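Local coordinates for protein putative mandelate racemase (Zymomonas mobilis, PDB 2OX4) that probably acts as a magnesium-dependent lyase, perhaps a dehydratase, of the mandelate racemase branch of the enolase superfamily, at residues C[12-15]-C[21-24]; C[35-40]-C[377-382]; C[124-129]-C[331-336]; C[169-172]-C[177-180]; C[185-190]-C[225-230]. One frame throughout, in Å; residues are numbered along the deposited sequence.

Contact 1. Residues C[12-15]-C[21-24]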
# COMPACT_ATOMS: atom_id res chain seq x y z
N HIS C 12 -37.36 -26.50 -15.94
CA HIS C 12 -37.19 -26.27 -14.51
C HIS C 12 -37.83 -27.48 -13.80
O HIS C 12 -39.06 -27.55 -13.63
CB HIS C 12 -37.81 -24.92 -14.09
CG HIS C 12 -37.55 -24.55 -12.67
ND1 HIS C 12 -38.22 -23.52 -12.03
CD2 HIS C 12 -36.69 -25.07 -11.75
CE1 HIS C 12 -37.79 -23.42 -10.78
NE2 HIS C 12 -36.86 -24.35 -10.59
N VAL C 13 -36.98 -28.43 -13.43
CA VAL C 13 -37.43 -29.77 -13.01
C VAL C 13 -38.23 -29.64 -11.71
O VAL C 13 -37.85 -28.86 -10.82
CB VAL C 13 -36.24 -30.74 -12.80
CG1 VAL C 13 -36.72 -32.11 -12.29
CG2 VAL C 13 -35.48 -30.93 -14.11
N HIS C 14 -39.35 -30.35 -11.63
CA HIS C 14 -40.19 -30.33 -10.43
C HIS C 14 -39.45 -30.84 -9.20
O HIS C 14 -38.48 -31.60 -9.32
CB HIS C 14 -41.46 -31.16 -10.66
CG HIS C 14 -42.38 -30.58 -11.70
ND1 HIS C 14 -43.32 -31.34 -12.36
CD2 HIS C 14 -42.50 -29.32 -12.18
CE1 HIS C 14 -43.98 -30.57 -13.21
NE2 HIS C 14 -43.50 -29.34 -13.12
N THR C 15 -39.90 -30.42 -8.02
CA THR C 15 -39.21 -30.72 -6.75
C THR C 15 -38.75 -32.17 -6.68
O THR C 15 -39.54 -33.10 -6.84
CB THR C 15 -40.11 -30.40 -5.55
OG1 THR C 15 -40.57 -29.06 -5.66
CG2 THR C 15 -39.35 -30.57 -4.23
N GLN C 21 -34.76 -30.29 -4.08
CA GLN C 21 -34.07 -29.42 -5.04
C GLN C 21 -34.81 -29.38 -6.38
O GLN C 21 -35.70 -30.18 -6.61
CB GLN C 21 -32.63 -29.89 -5.22
CG GLN C 21 -31.81 -29.68 -3.95
CD GLN C 21 -30.45 -30.34 -3.98
OE1 GLN C 21 -30.02 -30.84 -5.01
NE2 GLN C 21 -29.77 -30.34 -2.84
N ARG C 22 -34.44 -28.42 -7.24
CA ARG C 22 -35.10 -28.26 -8.54
C ARG C 22 -34.08 -27.82 -9.59
O ARG C 22 -33.89 -26.62 -9.81
CB ARG C 22 -36.23 -27.22 -8.46
CG ARG C 22 -37.45 -27.64 -7.65
CD ARG C 22 -38.63 -26.74 -7.93
NE ARG C 22 -39.04 -26.83 -9.33
CZ ARG C 22 -39.95 -26.05 -9.91
NH1 ARG C 22 -40.57 -25.12 -9.20
NH2 ARG C 22 -40.25 -26.22 -11.20
N PRO C 23 -33.44 -28.79 -10.27
CA PRO C 23 -32.48 -28.49 -11.35
C PRO C 23 -33.06 -27.72 -12.53
O PRO C 23 -34.27 -27.77 -12.78
CB PRO C 23 -32.01 -29.87 -11.82
CG PRO C 23 -32.49 -30.84 -10.81
CD PRO C 23 -33.59 -30.24 -10.03
N ILE C 24 -32.19 -27.00 -13.23
CA ILE C 24 -32.59 -26.18 -14.37
C ILE C 24 -31.71 -26.57 -15.55
O ILE C 24 -30.48 -26.39 -15.52
CB ILE C 24 -32.47 -24.65 -14.10
CG1 ILE C 24 -33.05 -24.26 -12.73
CG2 ILE C 24 -33.18 -23.87 -15.22
CD1 ILE C 24 -32.00 -24.11 -11.62

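Contact 2. Residues C[35-40]-C[377-382]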
# COMPACT_ATOMS: atom_id res chain seq x y z
N TYR C 35 -28.23 -31.02 -31.31
CA TYR C 35 -28.58 -30.24 -30.13
C TYR C 35 -27.56 -30.39 -29.03
O TYR C 35 -26.78 -31.35 -29.01
CB TYR C 35 -29.98 -30.60 -29.61
CG TYR C 35 -30.15 -32.03 -29.17
CD1 TYR C 35 -30.73 -32.97 -30.03
CD2 TYR C 35 -29.79 -32.44 -27.88
CE1 TYR C 35 -30.91 -34.29 -29.63
CE2 TYR C 35 -29.96 -33.76 -27.47
CZ TYR C 35 -30.53 -34.68 -28.36
OH TYR C 35 -30.70 -35.98 -27.96
N GLY C 36 -27.56 -29.42 -28.12
CA GLY C 36 -26.69 -29.47 -26.96
C GLY C 36 -27.47 -29.25 -25.68
O GLY C 36 -28.51 -28.59 -25.67
N LEU C 37 -26.93 -29.80 -24.59
CA LEU C 37 -27.53 -29.65 -23.27
C LEU C 37 -26.61 -28.84 -22.36
O LEU C 37 -25.38 -29.00 -22.39
CB LEU C 37 -27.76 -31.03 -22.63
CG LEU C 37 -29.16 -31.64 -22.80
CD1 LEU C 37 -30.23 -30.86 -22.01
CD2 LEU C 37 -29.56 -31.79 -24.25
N GLY C 38 -27.22 -27.98 -21.56
CA GLY C 38 -26.53 -27.24 -20.52
C GLY C 38 -27.35 -27.21 -19.24
O GLY C 38 -28.50 -27.65 -19.21
N GLU C 39 -26.74 -26.69 -18.18
CA GLU C 39 -27.35 -26.70 -16.87
C GLU C 39 -26.97 -25.42 -16.14
O GLU C 39 -25.80 -25.02 -16.17
CB GLU C 39 -26.89 -27.94 -16.07
CG GLU C 39 -27.46 -27.99 -14.66
CD GLU C 39 -27.46 -29.37 -14.02
OE1 GLU C 39 -27.13 -30.38 -14.68
OE2 GLU C 39 -27.77 -29.44 -12.81
N ALA C 40 -27.95 -24.77 -15.51
CA ALA C 40 -27.70 -23.60 -14.66
C ALA C 40 -27.49 -24.07 -13.22
O ALA C 40 -28.28 -24.86 -12.68
CB ALA C 40 -28.87 -22.61 -14.74
N GLN C 377 -23.56 -36.63 -22.52
CA GLN C 377 -24.72 -36.74 -21.65
C GLN C 377 -25.95 -36.27 -22.41
O GLN C 377 -25.83 -35.47 -23.34
CB GLN C 377 -24.52 -35.91 -20.38
CG GLN C 377 -25.57 -36.13 -19.27
CD GLN C 377 -25.70 -37.59 -18.87
OE1 GLN C 377 -26.36 -38.37 -19.55
NE2 GLN C 377 -25.05 -37.96 -17.77
N ASP C 378 -27.12 -36.78 -22.02
CA ASP C 378 -28.38 -36.28 -22.54
C ASP C 378 -29.43 -36.36 -21.43
O ASP C 378 -29.28 -37.11 -20.46
CB ASP C 378 -28.81 -37.13 -23.75
CG ASP C 378 -29.71 -36.37 -24.73
OD1 ASP C 378 -30.26 -35.29 -24.41
OD2 ASP C 378 -29.86 -36.89 -25.85
N ILE C 379 -30.50 -35.59 -21.57
CA ILE C 379 -31.64 -35.73 -20.68
C ILE C 379 -32.54 -36.85 -21.18
O ILE C 379 -32.48 -37.24 -22.35
CB ILE C 379 -32.43 -34.42 -20.57
CG1 ILE C 379 -32.77 -33.88 -21.97
CG2 ILE C 379 -31.62 -33.40 -19.75
CD1 ILE C 379 -33.85 -32.81 -22.00
N THR C 380 -33.37 -37.37 -20.28
CA THR C 380 -34.36 -38.39 -20.61
C THR C 380 -35.65 -37.74 -21.13
O THR C 380 -35.92 -36.56 -20.86
CB THR C 380 -34.66 -39.25 -19.38
OG1 THR C 380 -35.12 -38.42 -18.30
CG2 THR C 380 -33.40 -40.00 -18.94
N GLU C 381 -36.47 -38.51 -21.85
CA GLU C 381 -37.73 -37.99 -22.38
C GLU C 381 -38.71 -37.60 -21.27
O GLU C 381 -39.58 -36.76 -21.47
CB GLU C 381 -38.41 -38.98 -23.34
CG GLU C 381 -37.65 -39.23 -24.63
CD GLU C 381 -37.78 -38.08 -25.61
OE1 GLU C 381 -36.75 -37.45 -25.94
OE2 GLU C 381 -38.91 -37.80 -26.05
N LYS C 382 -38.54 -38.23 -20.10
CA LYS C 382 -39.40 -37.97 -18.94
C LYS C 382 -39.39 -36.50 -18.51
O LYS C 382 -40.37 -36.00 -17.95
CB LYS C 382 -38.95 -38.83 -17.75
CG LYS C 382 -40.10 -39.35 -16.89
CD LYS C 382 -39.67 -39.60 -15.44
CE LYS C 382 -38.34 -40.34 -15.36
NZ LYS C 382 -38.44 -41.77 -15.79

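Contact 3. Residues C[124-129]-C[331-336]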
# COMPACT_ATOMS: atom_id res chain seq x y z
N GLU C 124 -4.77 -39.02 -17.06
CA GLU C 124 -5.58 -40.12 -17.59
C GLU C 124 -6.88 -40.33 -16.83
O GLU C 124 -7.85 -40.86 -17.38
CB GLU C 124 -4.76 -41.42 -17.64
CG GLU C 124 -3.68 -41.44 -18.73
CD GLU C 124 -4.20 -41.02 -20.12
OE1 GLU C 124 -5.16 -41.65 -20.63
OE2 GLU C 124 -3.65 -40.07 -20.71
N ASP C 125 -6.90 -39.93 -15.56
CA ASP C 125 -8.13 -39.97 -14.76
C ASP C 125 -8.07 -38.90 -13.66
O ASP C 125 -7.08 -38.18 -13.55
CB ASP C 125 -8.40 -41.39 -14.19
CG ASP C 125 -7.42 -41.79 -13.08
OD1 ASP C 125 -7.70 -42.81 -12.39
OD2 ASP C 125 -6.39 -41.12 -12.88
N LEU C 126 -9.13 -38.81 -12.86
CA LEU C 126 -9.27 -37.74 -11.87
C LEU C 126 -9.52 -38.34 -10.49
O LEU C 126 -10.42 -39.15 -10.32
CB LEU C 126 -10.46 -36.84 -12.24
CG LEU C 126 -10.57 -36.22 -13.64
CD1 LEU C 126 -11.93 -35.55 -13.78
CD2 LEU C 126 -9.48 -35.22 -13.91
N ARG C 127 -8.72 -37.90 -9.51
CA ARG C 127 -9.00 -38.17 -8.11
C ARG C 127 -10.35 -37.58 -7.70
O ARG C 127 -10.71 -36.48 -8.12
CB ARG C 127 -7.90 -37.59 -7.24
CG ARG C 127 -8.03 -37.96 -5.78
CD ARG C 127 -6.96 -37.30 -4.92
NE ARG C 127 -7.05 -37.79 -3.55
CZ ARG C 127 -6.56 -37.15 -2.48
NH1 ARG C 127 -5.92 -35.99 -2.62
NH2 ARG C 127 -6.71 -37.69 -1.28
N VAL C 128 -11.10 -38.32 -6.89
CA VAL C 128 -12.45 -37.92 -6.48
C VAL C 128 -12.58 -37.95 -4.96
O VAL C 128 -12.00 -38.81 -4.30
CB VAL C 128 -13.54 -38.84 -7.10
CG1 VAL C 128 -14.92 -38.33 -6.78
CG2 VAL C 128 -13.38 -38.96 -8.63
N TYR C 129 -13.34 -37.00 -4.40
CA TYR C 129 -13.77 -37.10 -3.01
C TYR C 129 -15.27 -37.32 -2.86
O TYR C 129 -16.07 -36.87 -3.69
CB TYR C 129 -13.27 -35.92 -2.15
CG TYR C 129 -13.91 -34.55 -2.36
CD1 TYR C 129 -15.12 -34.20 -1.75
CD2 TYR C 129 -13.24 -33.56 -3.09
CE1 TYR C 129 -15.69 -32.94 -1.93
CE2 TYR C 129 -13.79 -32.29 -3.25
CZ TYR C 129 -15.00 -31.98 -2.65
OH TYR C 129 -15.51 -30.72 -2.81
N ALA C 331 -14.06 -30.18 -18.35
CA ALA C 331 -13.39 -28.94 -17.92
C ALA C 331 -12.14 -29.27 -17.09
O ALA C 331 -11.06 -28.73 -17.32
CB ALA C 331 -14.36 -28.06 -17.12
N GLU C 332 -12.29 -30.20 -16.15
CA GLU C 332 -11.22 -30.54 -15.23
C GLU C 332 -10.07 -31.32 -15.85
O GLU C 332 -8.91 -31.09 -15.50
CB GLU C 332 -11.77 -31.31 -14.04
CG GLU C 332 -12.60 -30.45 -13.10
CD GLU C 332 -13.23 -31.26 -11.99
OE1 GLU C 332 -13.66 -32.41 -12.24
OE2 GLU C 332 -13.30 -30.76 -10.85
N ILE C 333 -10.38 -32.25 -16.75
CA ILE C 333 -9.31 -33.03 -17.38
C ILE C 333 -8.46 -32.16 -18.30
O ILE C 333 -7.29 -32.46 -18.54
CB ILE C 333 -9.85 -34.30 -18.12
CG1 ILE C 333 -8.75 -35.37 -18.20
CG2 ILE C 333 -10.40 -33.96 -19.50
CD1 ILE C 333 -9.27 -36.78 -18.02
N ALA C 334 -9.04 -31.06 -18.79
CA ALA C 334 -8.35 -30.18 -19.75
C ALA C 334 -7.46 -29.09 -19.12
O ALA C 334 -6.83 -28.31 -19.85
CB ALA C 334 -9.35 -29.53 -20.69
N ILE C 335 -7.42 -29.01 -17.79
CA ILE C 335 -6.59 -27.97 -17.14
C ILE C 335 -5.39 -28.60 -16.42
O ILE C 335 -5.51 -29.69 -15.86
CB ILE C 335 -7.42 -27.07 -16.15
CG1 ILE C 335 -8.08 -27.91 -15.04
CG2 ILE C 335 -8.47 -26.21 -16.91
CD1 ILE C 335 -8.67 -27.09 -13.87
N PRO C 336 -4.22 -27.93 -16.44
CA PRO C 336 -3.05 -28.45 -15.73
C PRO C 336 -3.14 -28.35 -14.20
O PRO C 336 -2.57 -29.21 -13.50
CB PRO C 336 -1.89 -27.59 -16.26
CG PRO C 336 -2.53 -26.30 -16.66
CD PRO C 336 -3.91 -26.68 -17.17

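Contact 4. Residues C[169-172]-C[177-180]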
# COMPACT_ATOMS: atom_id res chain seq x y z
N VAL C 169 -19.31 -30.09 9.46
CA VAL C 169 -19.40 -30.57 10.85
C VAL C 169 -20.06 -29.57 11.82
O VAL C 169 -20.27 -29.90 12.99
CB VAL C 169 -18.03 -31.06 11.39
CG1 VAL C 169 -17.50 -32.23 10.56
CG2 VAL C 169 -17.00 -29.91 11.42
N LEU C 170 -20.37 -28.36 11.34
CA LEU C 170 -20.96 -27.31 12.20
C LEU C 170 -22.45 -27.13 11.99
O LEU C 170 -23.14 -26.62 12.89
CB LEU C 170 -20.22 -25.96 12.05
CG LEU C 170 -18.75 -25.93 12.47
CD1 LEU C 170 -18.06 -24.62 12.03
CD2 LEU C 170 -18.55 -26.16 13.96
N ALA C 171 -22.96 -27.54 10.83
CA ALA C 171 -24.30 -27.16 10.40
C ALA C 171 -25.41 -27.73 11.29
O ALA C 171 -26.44 -27.09 11.51
CB ALA C 171 -24.55 -27.57 8.97
N HIS C 172 -25.19 -28.95 11.79
CA HIS C 172 -26.24 -29.67 12.51
C HIS C 172 -25.89 -29.83 13.97
O HIS C 172 -24.73 -30.05 14.33
CB HIS C 172 -26.49 -31.04 11.87
CG HIS C 172 -26.88 -30.95 10.43
ND1 HIS C 172 -25.95 -31.01 9.41
CD2 HIS C 172 -28.08 -30.78 9.84
CE1 HIS C 172 -26.57 -30.88 8.25
NE2 HIS C 172 -27.86 -30.74 8.48
N SER C 177 -30.28 -31.60 13.50
CA SER C 177 -31.17 -30.51 13.10
C SER C 177 -30.39 -29.19 12.91
O SER C 177 -29.46 -28.91 13.66
CB SER C 177 -32.25 -30.31 14.16
OG SER C 177 -33.17 -29.31 13.78
N ARG C 178 -30.82 -28.41 11.92
CA ARG C 178 -30.30 -27.06 11.67
C ARG C 178 -30.98 -26.05 12.59
O ARG C 178 -30.50 -24.92 12.75
CB ARG C 178 -30.57 -26.65 10.21
CG ARG C 178 -29.55 -27.13 9.18
CD ARG C 178 -28.79 -25.95 8.58
NE ARG C 178 -27.74 -25.50 9.49
CZ ARG C 178 -27.42 -24.24 9.74
NH1 ARG C 178 -26.45 -23.99 10.61
NH2 ARG C 178 -28.04 -23.22 9.14
N GLU C 179 -32.12 -26.45 13.17
CA GLU C 179 -32.95 -25.52 13.96
C GLU C 179 -32.18 -24.96 15.15
O GLU C 179 -31.62 -25.71 15.95
CB GLU C 179 -34.25 -26.18 14.43
CG GLU C 179 -35.18 -26.66 13.31
CD GLU C 179 -35.50 -25.60 12.28
OE1 GLU C 179 -35.30 -25.87 11.07
OE2 GLU C 179 -35.94 -24.49 12.67
N GLY C 180 -32.13 -23.63 15.23
CA GLY C 180 -31.44 -22.95 16.33
C GLY C 180 -29.92 -22.97 16.26
O GLY C 180 -29.25 -22.60 17.23

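Contact 5. Residues C[185-190]-C[225-230]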
# COMPACT_ATOMS: atom_id res chain seq x y z
N GLY C 185 -19.93 -14.91 14.45
CA GLY C 185 -19.31 -14.34 15.66
C GLY C 185 -18.71 -15.40 16.56
O GLY C 185 -18.75 -16.59 16.23
N PRO C 186 -18.14 -15.00 17.70
CA PRO C 186 -17.49 -15.99 18.55
C PRO C 186 -18.44 -17.11 18.97
O PRO C 186 -19.61 -16.86 19.30
CB PRO C 186 -17.03 -15.18 19.77
CG PRO C 186 -16.89 -13.78 19.25
CD PRO C 186 -18.01 -13.63 18.24
N LEU C 187 -17.94 -18.34 18.92
CA LEU C 187 -18.79 -19.53 19.08
C LEU C 187 -18.73 -20.06 20.52
O LEU C 187 -17.70 -19.93 21.19
CB LEU C 187 -18.33 -20.63 18.12
CG LEU C 187 -18.50 -20.43 16.61
CD1 LEU C 187 -17.99 -21.64 15.83
CD2 LEU C 187 -19.95 -20.13 16.26
N PRO C 188 -19.83 -20.69 20.99
CA PRO C 188 -19.78 -21.41 22.28
C PRO C 188 -18.79 -22.57 22.26
O PRO C 188 -18.56 -23.19 21.22
CB PRO C 188 -21.21 -21.93 22.46
CG PRO C 188 -22.05 -21.12 21.53
CD PRO C 188 -21.17 -20.78 20.37
N SER C 189 -18.21 -22.86 23.43
CA SER C 189 -17.31 -23.99 23.58
C SER C 189 -17.95 -25.29 23.09
O SER C 189 -17.29 -26.08 22.41
CB SER C 189 -16.83 -24.12 25.03
OG SER C 189 -16.23 -25.38 25.28
N GLU C 190 -19.23 -25.50 23.40
CA GLU C 190 -19.92 -26.75 23.03
C GLU C 190 -20.04 -26.93 21.51
O GLU C 190 -19.96 -28.06 21.01
CB GLU C 190 -21.30 -26.85 23.69
CG GLU C 190 -21.92 -28.26 23.70
CD GLU C 190 -21.09 -29.29 24.47
OE1 GLU C 190 -20.42 -28.91 25.46
OE2 GLU C 190 -21.11 -30.48 24.09
N ALA C 225 -14.84 -18.75 11.87
CA ALA C 225 -13.97 -19.59 11.03
C ALA C 225 -12.58 -19.76 11.62
O ALA C 225 -12.04 -20.86 11.65
CB ALA C 225 -13.88 -19.03 9.62
N ILE C 226 -11.99 -18.66 12.09
CA ILE C 226 -10.66 -18.68 12.68
C ILE C 226 -10.68 -19.51 13.95
O ILE C 226 -9.79 -20.33 14.19
CB ILE C 226 -10.15 -17.24 12.98
CG1 ILE C 226 -9.85 -16.47 11.68
CG2 ILE C 226 -8.93 -17.24 13.91
CD1 ILE C 226 -9.65 -14.97 11.91
N GLN C 227 -11.71 -19.31 14.76
CA GLN C 227 -11.85 -20.00 16.04
C GLN C 227 -11.93 -21.51 15.84
O GLN C 227 -11.26 -22.27 16.56
CB GLN C 227 -13.10 -19.49 16.76
CG GLN C 227 -13.25 -20.01 18.18
CD GLN C 227 -14.56 -19.61 18.79
OE1 GLN C 227 -15.28 -18.76 18.24
NE2 GLN C 227 -14.87 -20.17 19.96
N PHE C 228 -12.73 -21.93 14.87
CA PHE C 228 -12.85 -23.35 14.56
C PHE C 228 -11.60 -23.94 13.92
O PHE C 228 -11.22 -25.07 14.26
CB PHE C 228 -14.08 -23.63 13.69
CG PHE C 228 -14.41 -25.09 13.59
CD1 PHE C 228 -14.52 -25.86 14.75
CD2 PHE C 228 -14.59 -25.69 12.35
CE1 PHE C 228 -14.82 -27.22 14.67
CE2 PHE C 228 -14.90 -27.05 12.26
CZ PHE C 228 -15.01 -27.81 13.42
N ALA C 229 -10.95 -23.20 13.02
CA ALA C 229 -9.68 -23.67 12.42
C ALA C 229 -8.62 -24.03 13.47
O ALA C 229 -7.94 -25.05 13.34
CB ALA C 229 -9.11 -22.62 11.44
N LYS C 230 -8.49 -23.19 14.49
CA LYS C 230 -7.57 -23.45 15.59
C LYS C 230 -7.83 -24.80 16.24
O LYS C 230 -6.90 -25.53 16.59
CB LYS C 230 -7.64 -22.34 16.63
CG LYS C 230 -7.14 -20.99 16.14
CD LYS C 230 -7.15 -19.96 17.26
CE LYS C 230 -7.08 -18.55 16.71
NZ LYS C 230 -5.84 -18.31 15.93

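Contact 1. Residues C[12-15]-C[21-24]
The guanidinium of Arg22 lies flat on the imidazole of His12, with centres 3.6 Å apart and planes only 3° from parallel. This is a true stack, and the 3.5 Å between His12 ND1 and Arg22 NH2 is not a hydrogen bond because the angle is poor. The N-H groups of the guanidinium point out of its rim instead. Arg22 NE gives an almost straight bond (175°) to Val13 O at 2.8 Å, the oxygen lying in the guanidinium plane. Arg22 NH2 reaches His12 O at 3.0 Å, coming from above the carbonyl plane, and also forms a salt bridge with Asp388 OD1. A bend about the CG-CD bond (chi3 63°) turns the guanidinium so that its face meets His12 while its edge meets the carbonyls. Other polar ends are met too: His14 NE2 bonds to Asp388 OD2, His12 NE2 to a glycerol probably left from crystallisation, and Gln21 OE1 to Tyr352 OH. In the backbone, Val13 N donates to Pro23 O at 2.9 Å, next to the non-hydrogen-bonded pair His12-Ile24. The whole belongs to the connection between antiparallel strands 5-13 and 24-30 of the capping domain, whose loop in this superfamily typically closes over the barrel mouth.

Contact 2. Residues C[35-40]-C[377-382]
Leu37 meets Ile379 and Asp378 in the buried half of this contact, while Tyr35 reaches Asp378 in the partly exposed half. On the packed side, Leu37 CD1 rests 3.7 Å from Ile379 CG2 and 3.9 Å from Ile379 CG1, so it touches the first carbon of both branches, the two side chains crossing at about a right angle. The other methyl, Leu37 CD2, is 3.6 Å from Asp378 OD1, an apolar group beside a carboxylate oxygen.

Toward solvent the contact narrows to a single polar link. Tyr35 OH donates to Asp378 OD2, modelled at a very short 2.4 Å whose exact value is doubtful. The carboxylate arrives at the ring edge with its plane turned 44° from the ring, and Asp378 OD1 lies 3.4 Å from Tyr35 CE2. That same OD1 accepts a weak bond from Ile379 N, which may help to orient the carboxylate. Beyond Ile379 the loop runs away from strand 35-40, and Glu381 and Lys382 are exposed.

Strand 35-40 is outermost, within the chain, in the sheet of the N-terminal capping domain, and a loop from the C-terminal part packs on it. Neighbouring strand 24-30 sets Leu25 against Ile379. Its Lys27, with Lys108 of helix 89-110, makes cation-pi contacts with the Tyr35 ring, and helix 322-333 brings Val323 against Gln377.

Contact 3. Residues C[124-129]-C[331-336]
Leu126 points from its strand at the last turn of a helix, where Glu332 and Ile333 receive it. CB heads toward the helix but is not itself in touch with residues 331-336; it sets the direction. CG follows anti to the carbonyl carbon (chi1 -52°) and, like CB, makes no close approach to them; there the chain forks, each methyl finding a different neighbour. CD1, which continues anti to CA (chi2 172°), stops 3.9 Å from Glu332 OE1. CD2 turns to the next residue, 4.1 Å from Ile333 CA and 4.3 Å from Ile333 CB, lying over the root of that side chain and not against its end. The CD1 end of Ile333 instead approaches the backbone at Glu124, 4.4 Å from Glu124 O.

No hydrogen bond crosses between the segments, and the spacing indicates van der Waals packing over a small area, apolar on the Ile333 side. The buried carboxylate beside Leu126 CD1 is nevertheless satisfied: Glu332 OE1 bonds to His341 ND1 and Glu332 OE2 to Ala316 N. Those two bonds, one to a side chain and one to a backbone N-H, hold the carboxylate against which the leucine methyl rests.

Strand 126-131 belongs to the parallel barrel of the enolase-like C-terminal domain, running between strands 164-167 and 341-344 with an added antiparallel neighbour, 366-367. Helix 322-333 lies in the connection from strand 313-314 to strand 341-344. Leucine and helix end therefore meet where the barrel closes, with Tyr115 against Ile333 and Phe338 against Glu332.

Contact 4. Residues C[169-172]-C[177-180]
The guanidinium of Arg178 turns its edge to Ala171, whose carbonyl carbon and oxygen lie near the guanidinium plane, while the imidazole of His172 stands almost perpendicular to it, at 89°. Neither group is stacked on the other: the closest approach of the two side chains is His172 CD2 to Arg178 CG, 4.0 Å, ring against aliphatic chain.

The edge-on approach brings two nitrogens to one oxygen. Arg178 NE is 2.9 Å from Ala171 O and tilted from the carbonyl plane, and Arg178 NH1 is 3.2 Å from Ala171 O, in that plane and on a lone pair. The N-H...O angles, 156° and 137°, make NE the straighter donor. Bends at chi2 and chi3 bring the guanidinium edge to this oxygen. Two conformers are deposited for Arg178 and for Ser177, so the side-on grip belongs to the conformer described and is less certain than the backbone. In the backbone itself, His172 CA makes a CA-H...O contact of 3.5 Å with Ser177 O. Ser177 OG, in this conformer, accepts from Glu179 N at 3.1 Å, forming an ST turn.

Both segments belong to the long loop between strand 164-167 and helix 189-206 of the barrel. Arg198 NH1 of that helix bonds to Val169 O and His172 O, and Arg178 packs on Lys80 of another subunit.

Contact 5. Residues C[185-190]-C[225-230]
The side-chain amide of Gln227 lies alongside the backbone of Leu187 and pairs with both its N-H and its C=O, a two-bond ring that ties one barrel helix of the enolase-like domain to the lead-in of another. The glutamine leaves helix 222-232 with CG anti to the backbone N (chi1 -173°) and stays extended beyond it, so the amide is carried straight across to the loop just before helix 189-206. There Leu187 N donates to Gln227 OE1 at 2.8 Å, in the amide plane and on a lone pair, with an N-H...O angle of 171°. In return Gln227 NE2 gives to Leu187 O at 3.1 Å and 163°, the donor tilted somewhat from the carbonyl plane. Donor and acceptor of the amide are thus both used by one residue, which fixes its rotation.

The two side chains cross at a slant. Leu187 directs CB toward the helix, and its chain passes the amide before packing on Ile192 and Ser224. Ile192, in the first turn of helix 189-206, also touches the glutamine side chain; the N-cap position of that helix is Pro188. Pro186 meets Val223 and, on another subunit, Phe238, so this corner lies near an interface. The amide oxygen has close carbon neighbours as well: Gln227 OE1 is 3.6 Å from Pro186 CA and 3.6 Å from Leu187 CB.

In the fold
Contacts 1 and 2 share the capping sheet and touch through Ile24 O and Ala40 N, 3.0 Å apart, a probable hydrogen bond, although their centres are 13 Å apart. Contacts 4 and 5 meet in the barrel domain, through Val169 and Phe228: Val169 CG2 lies 3.5 Å from Phe228 CZ, and the contact centres are 15 Å apart. Contact 3 stands across the chain's centre from contacts 1 and 4. The magnesium ion is held by Glu215, Glu241 and Glu267: side chains of Gln21 in contact 1 and Ala171 in contact 4 are each about 11 Å from it, and that of Glu332 in contact 3 about 13 Å. Contacts 2 and 5 lie away from it, their centres 43 Å apart.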